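Local coordinates for protein alpha-1,2-mannosidase (Bacteroides thetaiotaomicron, PDB 2WW2) that hydrolyses alpha-mannosidic linkages as an inverting, calcium-dependent family GH92 mannosidase of a human gut symbiont, at residues 482-494 / 501-514. Residues are numbered along the deposited sequence; the frame is centred on the assembly and turned at random.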
ATOM      1  N   ARG A 482       4.395  28.711 -11.232  1.00 11.08           N
ATOM      2  CA  ARG A 482       3.219  29.121 -10.458  1.00 11.75           C
ATOM      3  C   ARG A 482       1.906  28.903 -11.206  1.00 11.42           C
ATOM      4  O   ARG A 482       0.839  28.815 -10.597  1.00 11.48           O
ATOM      5  CB  ARG A 482       3.322  30.592 -10.032  1.00 12.22           C
ATOM      6  CG  ARG A 482       4.555  30.941  -9.188  1.00 15.08           C
ATOM      7  CD  ARG A 482       4.456  32.420  -8.772  1.00 20.29           C
ATOM      8  NE  ARG A 482       5.643  32.967  -8.109  1.00 26.14           N
ATOM      9  CZ  ARG A 482       5.931  32.857  -6.803  1.00 29.32           C
ATOM     10  NH1 ARG A 482       5.145  32.175  -5.969  1.00 27.80           N
ATOM     11  NH2 ARG A 482       7.029  33.441  -6.322  1.00 30.42           N
ATOM     12  N   ASN A 483       1.972  28.848 -12.529  1.00 11.05           N
ATOM     13  CA  ASN A 483       0.775  28.803 -13.329  1.00 10.66           C
ATOM     14  C   ASN A 483       0.105  27.434 -13.266  1.00 10.75           C
ATOM     15  O   ASN A 483      -1.035  27.281 -13.701  1.00  9.83           O
ATOM     16  CB  ASN A 483       1.094  29.162 -14.787  1.00 11.03           C
ATOM     17  CG  ASN A 483       1.455  30.622 -14.960  1.00 13.15           C
ATOM     18  OD1 ASN A 483       0.919  31.484 -14.264  1.00 14.71           O
ATOM     19  ND2 ASN A 483       2.365  30.911 -15.886  1.00 13.71           N
ATOM     20  N   LEU A 484       0.804  26.435 -12.728  1.00  9.98           N
ATOM     21  CA  LEU A 484       0.214  25.099 -12.626  1.00 10.78           C
ATOM     22  C   LEU A 484      -0.018  24.615 -11.190  1.00 10.99           C
ATOM     23  O   LEU A 484      -0.480  23.498 -10.963  1.00 10.67           O
ATOM     24  CB  LEU A 484       1.048  24.072 -13.414  1.00 10.01           C
ATOM     25  CG  LEU A 484       1.035  24.319 -14.927  1.00  9.65           C
ATOM     26  CD1 LEU A 484       1.908  23.287 -15.655  1.00 10.07           C
ATOM     27  CD2 LEU A 484      -0.384  24.328 -15.480  1.00  9.04           C
ATOM     28  N   TYR A 485       0.288  25.467 -10.224  1.00 11.74           N
ATOM     29  CA  TYR A 485       0.005  25.149  -8.838  1.00 12.25           C
ATOM     30  C   TYR A 485      -1.501  25.310  -8.573  1.00 12.74           C
ATOM     31  O   TYR A 485      -2.072  26.377  -8.797  1.00 12.12           O
ATOM     32  CB  TYR A 485       0.835  26.037  -7.915  1.00 12.36           C
ATOM     33  CG  TYR A 485       0.751  25.617  -6.468  1.00 13.34           C
ATOM     34  CD1 TYR A 485       1.559  24.601  -5.981  1.00 13.10           C
ATOM     35  CD2 TYR A 485      -0.139  26.235  -5.591  1.00 13.92           C
ATOM     36  CE1 TYR A 485       1.495  24.217  -4.663  1.00 13.77           C
ATOM     37  CE2 TYR A 485      -0.218  25.849  -4.263  1.00 14.64           C
ATOM     38  CZ  TYR A 485       0.601  24.834  -3.809  1.00 14.43           C
ATOM     39  OH  TYR A 485       0.561  24.435  -2.498  1.00 14.69           O
ATOM     40  N   TYR A 486      -2.141  24.226  -8.143  1.00 13.68           N
ATOM     41  CA  TYR A 486      -3.605  24.170  -7.996  1.00 14.74           C
ATOM     42  C   TYR A 486      -3.928  24.573  -6.558  1.00 15.20           C
ATOM     43  O   TYR A 486      -3.803  23.746  -5.652  1.00 14.88           O
ATOM     44  CB  TYR A 486      -4.067  22.725  -8.230  1.00 14.57           C
ATOM     45  CG  TYR A 486      -5.516  22.542  -8.648  1.00 15.11           C
ATOM     46  CD1 TYR A 486      -6.476  23.514  -8.392  1.00 15.87           C
ATOM     47  CD2 TYR A 486      -5.923  21.375  -9.288  1.00 15.39           C
ATOM     48  CE1 TYR A 486      -7.821  23.323  -8.789  1.00 16.77           C
ATOM     49  CE2 TYR A 486      -7.249  21.179  -9.678  1.00 16.85           C
ATOM     50  CZ  TYR A 486      -8.185  22.151  -9.427  1.00 17.28           C
ATOM     51  OH  TYR A 486      -9.489  21.926  -9.825  1.00 19.21           O
ATOM     52  N   PRO A 487      -4.338  25.836  -6.333  1.00 16.21           N
ATOM     53  CA  PRO A 487      -4.375  26.304  -4.941  1.00 16.91           C
ATOM     54  C   PRO A 487      -5.328  25.508  -4.050  1.00 17.79           C
ATOM     55  O   PRO A 487      -4.972  25.200  -2.913  1.00 18.29           O
ATOM     56  CB  PRO A 487      -4.810  27.779  -5.046  1.00 17.05           C
ATOM     57  CG  PRO A 487      -4.774  28.122  -6.507  1.00 18.02           C
ATOM     58  CD  PRO A 487      -4.830  26.836  -7.294  1.00 15.58           C
ATOM     59  N   GLU A 488      -6.508  25.153  -4.562  1.00 18.42           N
ATOM     60  CA  GLU A 488      -7.466  24.356  -3.778  1.00 19.26           C
ATOM     61  C   GLU A 488      -6.881  23.028  -3.294  1.00 19.52           C
ATOM     62  O   GLU A 488      -7.313  22.489  -2.271  1.00 20.35           O
ATOM     63  CB  GLU A 488      -8.762  24.095  -4.563  1.00 19.45           C
ATOM     64  N   HIS A 489      -5.907  22.488  -4.026  1.00 18.70           N
ATOM     65  CA  HIS A 489      -5.365  21.181  -3.687  1.00 17.59           C
ATOM     66  C   HIS A 489      -3.939  21.211  -3.131  1.00 16.97           C
ATOM     67  O   HIS A 489      -3.523  20.269  -2.455  1.00 16.67           O
ATOM     68  CB  HIS A 489      -5.475  20.240  -4.886  1.00 17.75           C
ATOM     69  CG  HIS A 489      -6.886  19.942  -5.273  1.00 18.08           C
ATOM     70  ND1 HIS A 489      -7.701  19.118  -4.528  1.00 18.76           N
ATOM     71  CD2 HIS A 489      -7.645  20.389  -6.303  1.00 19.29           C
ATOM     72  CE1 HIS A 489      -8.896  19.059  -5.088  1.00 19.18           C
ATOM     73  NE2 HIS A 489      -8.889  19.824  -6.165  1.00 19.45           N
ATOM     74  N   GLY A 490      -3.198  22.284  -3.411  1.00 15.80           N
ATOM     75  CA  GLY A 490      -1.860  22.454  -2.844  1.00 15.38           C
ATOM     76  C   GLY A 490      -0.782  21.631  -3.536  1.00 14.61           C
ATOM     77  O   GLY A 490       0.249  21.290  -2.932  1.00 15.21           O
ATOM     78  N   PHE A 491      -1.013  21.320  -4.810  1.00 13.69           N
ATOM     79  CA  PHE A 491      -0.064  20.554  -5.616  1.00 12.86           C
ATOM     80  C   PHE A 491      -0.029  21.068  -7.054  1.00 12.64           C
ATOM     81  O   PHE A 491      -0.973  21.714  -7.511  1.00 12.07           O
ATOM     82  CB  PHE A 491      -0.510  19.100  -5.685  1.00 12.58           C
ATOM     83  CG  PHE A 491      -0.197  18.299  -4.458  1.00 13.21           C
ATOM     84  CD1 PHE A 491       1.041  17.690  -4.313  1.00 13.06           C
ATOM     85  CD2 PHE A 491      -1.157  18.100  -3.476  1.00 12.64           C
ATOM     86  CE1 PHE A 491       1.325  16.923  -3.196  1.00 13.37           C
ATOM     87  CE2 PHE A 491      -0.880  17.323  -2.359  1.00 14.41           C
ATOM     88  CZ  PHE A 491       0.364  16.734  -2.217  1.00 13.60           C
ATOM     89  N   MET A 492       1.031  20.732  -7.787  1.00 11.51           N
ATOM     90  CA  MET A 492       1.063  21.010  -9.218  1.00 11.39           C
ATOM     91  C   MET A 492       0.041  20.102  -9.906  1.00 11.57           C
ATOM     92  O   MET A 492      -0.138  18.943  -9.508  1.00 11.29           O
ATOM     93  CB  MET A 492       2.470  20.755  -9.782  1.00 11.57           C
ATOM     94  CG  MET A 492       3.520  21.758  -9.275  1.00 10.30           C
ATOM     95  SD  MET A 492       3.171  23.447  -9.825  1.00 11.88           S
ATOM     96  CE  MET A 492       4.477  24.327  -8.941  1.00  8.48           C
ATOM     97  N   TRP A 493      -0.639  20.628 -10.921  1.00 10.87           N
ATOM     98  CA  TRP A 493      -1.608  19.823 -11.680  1.00 11.45           C
ATOM     99  C   TRP A 493      -1.479  20.250 -13.137  1.00 11.44           C
ATOM    100  O   TRP A 493      -0.387  20.632 -13.565  1.00 11.19           O
ATOM    101  CB  TRP A 493      -3.023  20.039 -11.122  1.00 11.16           C
ATOM    102  CG  TRP A 493      -4.080  19.059 -11.527  1.00 11.67           C
ATOM    103  CD1 TRP A 493      -5.331  19.366 -11.978  1.00 11.77           C
ATOM    104  CD2 TRP A 493      -4.014  17.623 -11.471  1.00 11.65           C
ATOM    105  NE1 TRP A 493      -6.043  18.216 -12.219  1.00 13.34           N
ATOM    106  CE2 TRP A 493      -5.257  17.132 -11.924  1.00 11.92           C
ATOM    107  CE3 TRP A 493      -3.016  16.702 -11.103  1.00 11.77           C
ATOM    108  CZ2 TRP A 493      -5.541  15.763 -12.013  1.00 13.36           C
ATOM    109  CZ3 TRP A 493      -3.304  15.334 -11.191  1.00 11.96           C
ATOM    110  CH2 TRP A 493      -4.554  14.884 -11.642  1.00 11.75           C
ATOM    111  N   THR A 494      -2.573  20.198 -13.896  1.00 11.43           N
ATOM    112  CA  THR A 494      -2.495  20.487 -15.321  1.00 11.79           C
ATOM    113  C   THR A 494      -3.768  21.184 -15.788  1.00 12.16           C
ATOM    114  O   THR A 494      -4.834  21.009 -15.182  1.00 11.34           O
ATOM    115  CB  THR A 494      -2.283  19.208 -16.148  1.00 12.12           C
ATOM    116  OG1 THR A 494      -2.138  19.551 -17.531  1.00 13.19           O
ATOM    117  CG2 THR A 494      -3.483  18.252 -15.993  1.00 11.13           C
ATOM    118  N   TRP A 501      -8.741  23.214 -15.433  1.00 14.84           N
ATOM    119  CA  TRP A 501      -7.991  22.176 -14.703  1.00 14.84           C
ATOM    120  C   TRP A 501      -8.496  20.776 -15.076  1.00 15.29           C
ATOM    121  O   TRP A 501      -9.702  20.553 -15.241  1.00 14.73           O
ATOM    122  CB  TRP A 501      -8.143  22.334 -13.194  1.00 14.71           C
ATOM    123  CG  TRP A 501      -7.528  23.550 -12.553  1.00 15.18           C
ATOM    124  CD1 TRP A 501      -8.196  24.598 -11.988  1.00 15.26           C
ATOM    125  CD2 TRP A 501      -6.126  23.806 -12.339  1.00 14.99           C
ATOM    126  NE1 TRP A 501      -7.301  25.498 -11.457  1.00 15.82           N
ATOM    127  CE2 TRP A 501      -6.026  25.037 -11.658  1.00 15.33           C
ATOM    128  CE3 TRP A 501      -4.952  23.121 -12.668  1.00 15.45           C
ATOM    129  CZ2 TRP A 501      -4.796  25.599 -11.299  1.00 15.89           C
ATOM    130  CZ3 TRP A 501      -3.731  23.683 -12.310  1.00 15.02           C
ATOM    131  CH2 TRP A 501      -3.666  24.910 -11.634  1.00 15.32           C
ATOM    132  N   ARG A 502      -7.586  19.822 -15.195  1.00 15.10           N
ATOM    133  CA  ARG A 502      -7.992  18.442 -15.452  1.00 16.38           C
ATOM    134  C   ARG A 502      -8.895  17.949 -14.311  1.00 16.26           C
ATOM    135  O   ARG A 502      -8.684  18.298 -13.149  1.00 16.24           O
ATOM    136  CB  ARG A 502      -6.762  17.540 -15.619  1.00 16.38           C
ATOM    137  CG  ARG A 502      -7.109  16.089 -15.893  1.00 19.12           C
ATOM    138  CD  ARG A 502      -5.963  15.274 -16.474  1.00 23.99           C
ATOM    139  NE  ARG A 502      -5.029  14.818 -15.462  1.00 26.34           N
ATOM    140  CZ  ARG A 502      -4.394  13.643 -15.479  1.00 26.44           C
ATOM    141  NH1 ARG A 502      -4.597  12.766 -16.452  1.00 27.14           N
ATOM    142  NH2 ARG A 502      -3.551  13.343 -14.502  1.00 24.39           N
ATOM    143  N   ASP A 503      -9.920  17.171 -14.653  1.00 16.32           N
ATOM    144  CA  ASP A 503     -10.878  16.659 -13.673  1.00 16.45           C
ATOM    145  C   ASP A 503     -10.198  15.762 -12.640  1.00 15.53           C
ATOM    146  O   ASP A 503      -9.170  15.147 -12.926  1.00 14.25           O
ATOM    147  CB  ASP A 503     -11.934  15.790 -14.377  1.00 17.29           C
ATOM    148  CG  ASP A 503     -12.845  16.587 -15.304  1.00 20.16           C
ATOM    149  OD1 ASP A 503     -12.930  17.828 -15.174  1.00 23.82           O
ATOM    150  OD2 ASP A 503     -13.505  15.951 -16.160  1.00 23.47           O
ATOM    151  N   ARG A 504     -10.805  15.662 -11.463  1.00 15.18           N
ATOM    152  CA  ARG A 504     -10.479  14.617 -10.475  1.00 15.35           C
ATOM    153  C   ARG A 504      -9.026  14.628 -10.039  1.00 14.89           C
ATOM    154  O   ARG A 504      -8.268  13.691 -10.308  1.00 14.56           O
ATOM    155  CB  ARG A 504     -10.881  13.217 -10.965  1.00 15.44           C
ATOM    156  CG  ARG A 504     -12.373  13.032 -11.200  1.00 17.15           C
ATOM    157  CD  ARG A 504     -13.200  13.055  -9.901  1.00 20.14           C
ATOM    158  NE  ARG A 504     -13.339  11.730  -9.289  1.00 22.04           N
ATOM    159  CZ  ARG A 504     -14.283  10.848  -9.621  1.00 24.25           C
ATOM    160  NH1 ARG A 504     -15.158  11.136 -10.578  1.00 23.17           N
ATOM    161  NH2 ARG A 504     -14.350   9.670  -9.010  1.00 23.98           N
ATOM    162  N   PHE A 505      -8.655  15.694  -9.343  1.00 14.66           N
ATOM    163  CA  PHE A 505      -7.300  15.839  -8.865  1.00 14.80           C
ATOM    164  C   PHE A 505      -6.859  14.607  -8.087  1.00 14.70           C
ATOM    165  O   PHE A 505      -7.598  14.093  -7.270  1.00 14.25           O
ATOM    166  CB  PHE A 505      -7.128  17.075  -7.975  1.00 14.76           C
ATOM    167  CG  PHE A 505      -5.765  17.127  -7.344  1.00 15.82           C
ATOM    168  CD1 PHE A 505      -4.683  17.618  -8.062  1.00 15.73           C
ATOM    169  CD2 PHE A 505      -5.547  16.593  -6.084  1.00 16.06           C
ATOM    170  CE1 PHE A 505      -3.405  17.617  -7.509  1.00 17.73           C
ATOM    171  CE2 PHE A 505      -4.273  16.586  -5.528  1.00 17.82           C
ATOM    172  CZ  PHE A 505      -3.204  17.099  -6.238  1.00 16.95           C
ATOM    173  N   ASP A 506      -5.640  14.144  -8.337  1.00 15.12           N
ATOM    174  CA  ASP A 506      -5.101  13.002  -7.608  1.00 15.43           C
ATOM    175  C   ASP A 506      -3.580  13.169  -7.525  1.00 15.57           C
ATOM    176  O   ASP A 506      -2.865  13.030  -8.522  1.00 15.59           O
ATOM    177  CB  ASP A 506      -5.479  11.697  -8.320  1.00 15.81           C
ATOM    178  CG  ASP A 506      -4.907  10.459  -7.640  1.00 16.82           C
ATOM    179  OD1 ASP A 506      -4.179  10.586  -6.640  1.00 15.90           O
ATOM    180  OD2 ASP A 506      -5.183   9.342  -8.126  1.00 19.92           O
ATOM    181  N   ALA A 507      -3.089  13.486  -6.335  1.00 15.90           N
ATOM    182  CA  ALA A 507      -1.675  13.776  -6.156  1.00 16.04           C
ATOM    183  C   ALA A 507      -0.771  12.579  -6.452  1.00 16.96           C
ATOM    184  O   ALA A 507       0.434  12.747  -6.689  1.00 16.91           O
ATOM    185  CB  ALA A 507      -1.433  14.305  -4.742  1.00 16.11           C
ATOM    186  N   THR A 508      -1.345  11.374  -6.458  1.00 17.41           N
ATOM    187  CA  THR A 508      -0.542  10.155  -6.553  1.00 18.23           C
ATOM    188  C   THR A 508      -0.582   9.548  -7.949  1.00 17.84           C
ATOM    189  O   THR A 508       0.065   8.542  -8.210  1.00 17.47           O
ATOM    190  CB  THR A 508      -1.000   9.075  -5.524  1.00 18.48           C
ATOM    191  OG1 THR A 508      -2.331   8.632  -5.837  1.00 22.68           O
ATOM    192  CG2 THR A 508      -1.003   9.632  -4.130  1.00 19.82           C
ATOM    193  N   GLU A 509      -1.324  10.174  -8.854  1.00 17.21           N
ATOM    194  CA  GLU A 509      -1.531   9.595 -10.183  1.00 17.61           C
ATOM    195  C   GLU A 509      -0.362   9.846 -11.151  1.00 17.32           C
ATOM    196  O   GLU A 509      -0.025  10.984 -11.463  1.00 16.75           O
ATOM    197  CB  GLU A 509      -2.858  10.096 -10.767  1.00 17.55           C
ATOM    198  CG  GLU A 509      -3.183   9.560 -12.152  1.00 18.19           C
ATOM    199  CD  GLU A 509      -4.509  10.105 -12.657  1.00 21.80           C
ATOM    200  OE1 GLU A 509      -5.022   9.606 -13.681  1.00 23.05           O
ATOM    201  OE2 GLU A 509      -5.046  11.030 -12.019  1.00 21.31           O
ATOM    202  N   TRP A 510       0.245   8.762 -11.628  1.00 17.14           N
ATOM    203  CA  TRP A 510       1.369   8.850 -12.550  1.00 17.09           C
ATOM    204  C   TRP A 510       0.930   9.148 -13.961  1.00 16.43           C
ATOM    205  O   TRP A 510      -0.240   8.981 -14.301  1.00 16.54           O
ATOM    206  CB  TRP A 510       2.163   7.540 -12.537  1.00 17.68           C
ATOM    207  CG  TRP A 510       3.070   7.434 -11.366  1.00 19.16           C
ATOM    208  CD1 TRP A 510       2.727   7.560 -10.045  1.00 19.74           C
ATOM    209  CD2 TRP A 510       4.479   7.173 -11.394  1.00 19.67           C
ATOM    210  NE1 TRP A 510       3.844   7.403  -9.254  1.00 20.15           N
ATOM    211  CE2 TRP A 510       4.930   7.162 -10.055  1.00 20.65           C
ATOM    212  CE3 TRP A 510       5.402   6.948 -12.421  1.00 21.08           C
ATOM    213  CZ2 TRP A 510       6.270   6.935  -9.713  1.00 22.35           C
ATOM    214  CZ3 TRP A 510       6.732   6.720 -12.087  1.00 21.66           C
ATOM    215  CH2 TRP A 510       7.155   6.718 -10.741  1.00 22.51           C
ATOM    216  N   GLY A 511       1.871   9.606 -14.778  1.00 15.80           N
ATOM    217  CA  GLY A 511       1.656   9.667 -16.216  1.00 15.20           C
ATOM    218  C   GLY A 511       0.888  10.912 -16.575  1.00 14.21           C
ATOM    219  O   GLY A 511       0.854  11.847 -15.795  1.00 14.11           O
ATOM    220  N   GLY A 512       0.268  10.910 -17.752  1.00 13.75           N
ATOM    221  CA  GLY A 512      -0.521  12.044 -18.213  1.00 13.55           C
ATOM    222  C   GLY A 512       0.362  13.272 -18.380  1.00 13.01           C
ATOM    223  O   GLY A 512       1.307  13.266 -19.177  1.00 13.23           O
ATOM    224  N   PRO A 513       0.074  14.332 -17.619  1.00 12.58           N
ATOM    225  CA  PRO A 513       0.860  15.570 -17.673  1.00 12.16           C
ATOM    226  C   PRO A 513       2.205  15.441 -16.956  1.00 12.45           C
ATOM    227  O   PRO A 513       3.015  16.375 -16.996  1.00 11.38           O
ATOM    228  CB  PRO A 513      -0.008  16.557 -16.897  1.00 11.98           C
ATOM    229  CG  PRO A 513      -0.694  15.680 -15.868  1.00 12.12           C
ATOM    230  CD  PRO A 513      -1.044  14.429 -16.657  1.00 12.77           C
ATOM    231  N   PHE A 514       2.436  14.304 -16.299  1.00 12.68           N
ATOM    232  CA  PHE A 514       3.689  14.100 -15.596  1.00 13.46           C
ATOM    233  C   PHE A 514       4.561  13.077 -16.294  1.00 14.76           C
ATOM    234  O   PHE A 514       4.074  12.273 -17.086  1.00 15.24           O
ATOM    235  CB  PHE A 514       3.455  13.704 -14.133  1.00 13.43           C
ATOM    236  CG  PHE A 514       2.713  14.741 -13.345  1.00 13.37           C
ATOM    237  CD1 PHE A 514       3.328  15.936 -12.987  1.00 12.60           C
ATOM    238  CD2 PHE A 514       1.385  14.543 -12.994  1.00 12.30           C
ATOM    239  CE1 PHE A 514       2.619  16.916 -12.275  1.00 12.44           C
ATOM    240  CE2 PHE A 514       0.681  15.524 -12.273  1.00 14.38           C
ATOM    241  CZ  PHE A 514       1.299  16.695 -11.920  1.00 11.23           C
TER
HETATM  242  O   HOH W   1     -10.060  19.622 -11.217  1.00 15.33           O
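Tyr486 is sandwiched between a residue of the facing segment and one of its own: the five-membered ring of Trp501 stacks face to face on one side, centroids 3.7 Å apart and planes only 10° off parallel, while His489 turns its edge, through CD2, to the opposite face. The arrangement is a worked example of an aromatic cluster joining two segments with little regular structure. His489 in turn lies flat on Phe505 as an offset stack, its CB over the middle of that ring. Phe505 then presents its edge to the face of Trp493, CD1 reaching Trp493 CD2 at 3.5 Å, and its CZ meets Phe491 CB at 3.4 Å. Beyond, the Ala507 methyl sits over the face of the Phe491 ring in a CH-pi contact.

Trp493 joins the cluster to the facing backbone through its one ring N-H. With CG anti to the backbone N (chi1 -165°), its indole reaches across to the other segment, and NE1 donates to Arg502 O at 2.8 Å in a nearly straight bond (174°), approaching from above the carbonyl plane. The same oxygen accepts from a water that also bonds Tyr486 OH, and Arg502 N returns a bond to Thr494 O at 3.0 Å. An alanine in place of Trp493 would probably leave the Phe505 edge without its facing ring and Arg502 O without its indole donor. Arg502 bends at chi3, laying NH2 against Trp493 CH2 at 3.4 Å.

Within the catalytic domain, the hairpin of strands 485-486 and 491-492 is thus covered by the loop leading to helix 519-522. Arg504 of a second subunit pairs with Glu509, and helix 444-465 packs against Leu484, Thr494 and Phe514, while helix 530-537 touches Tyr485.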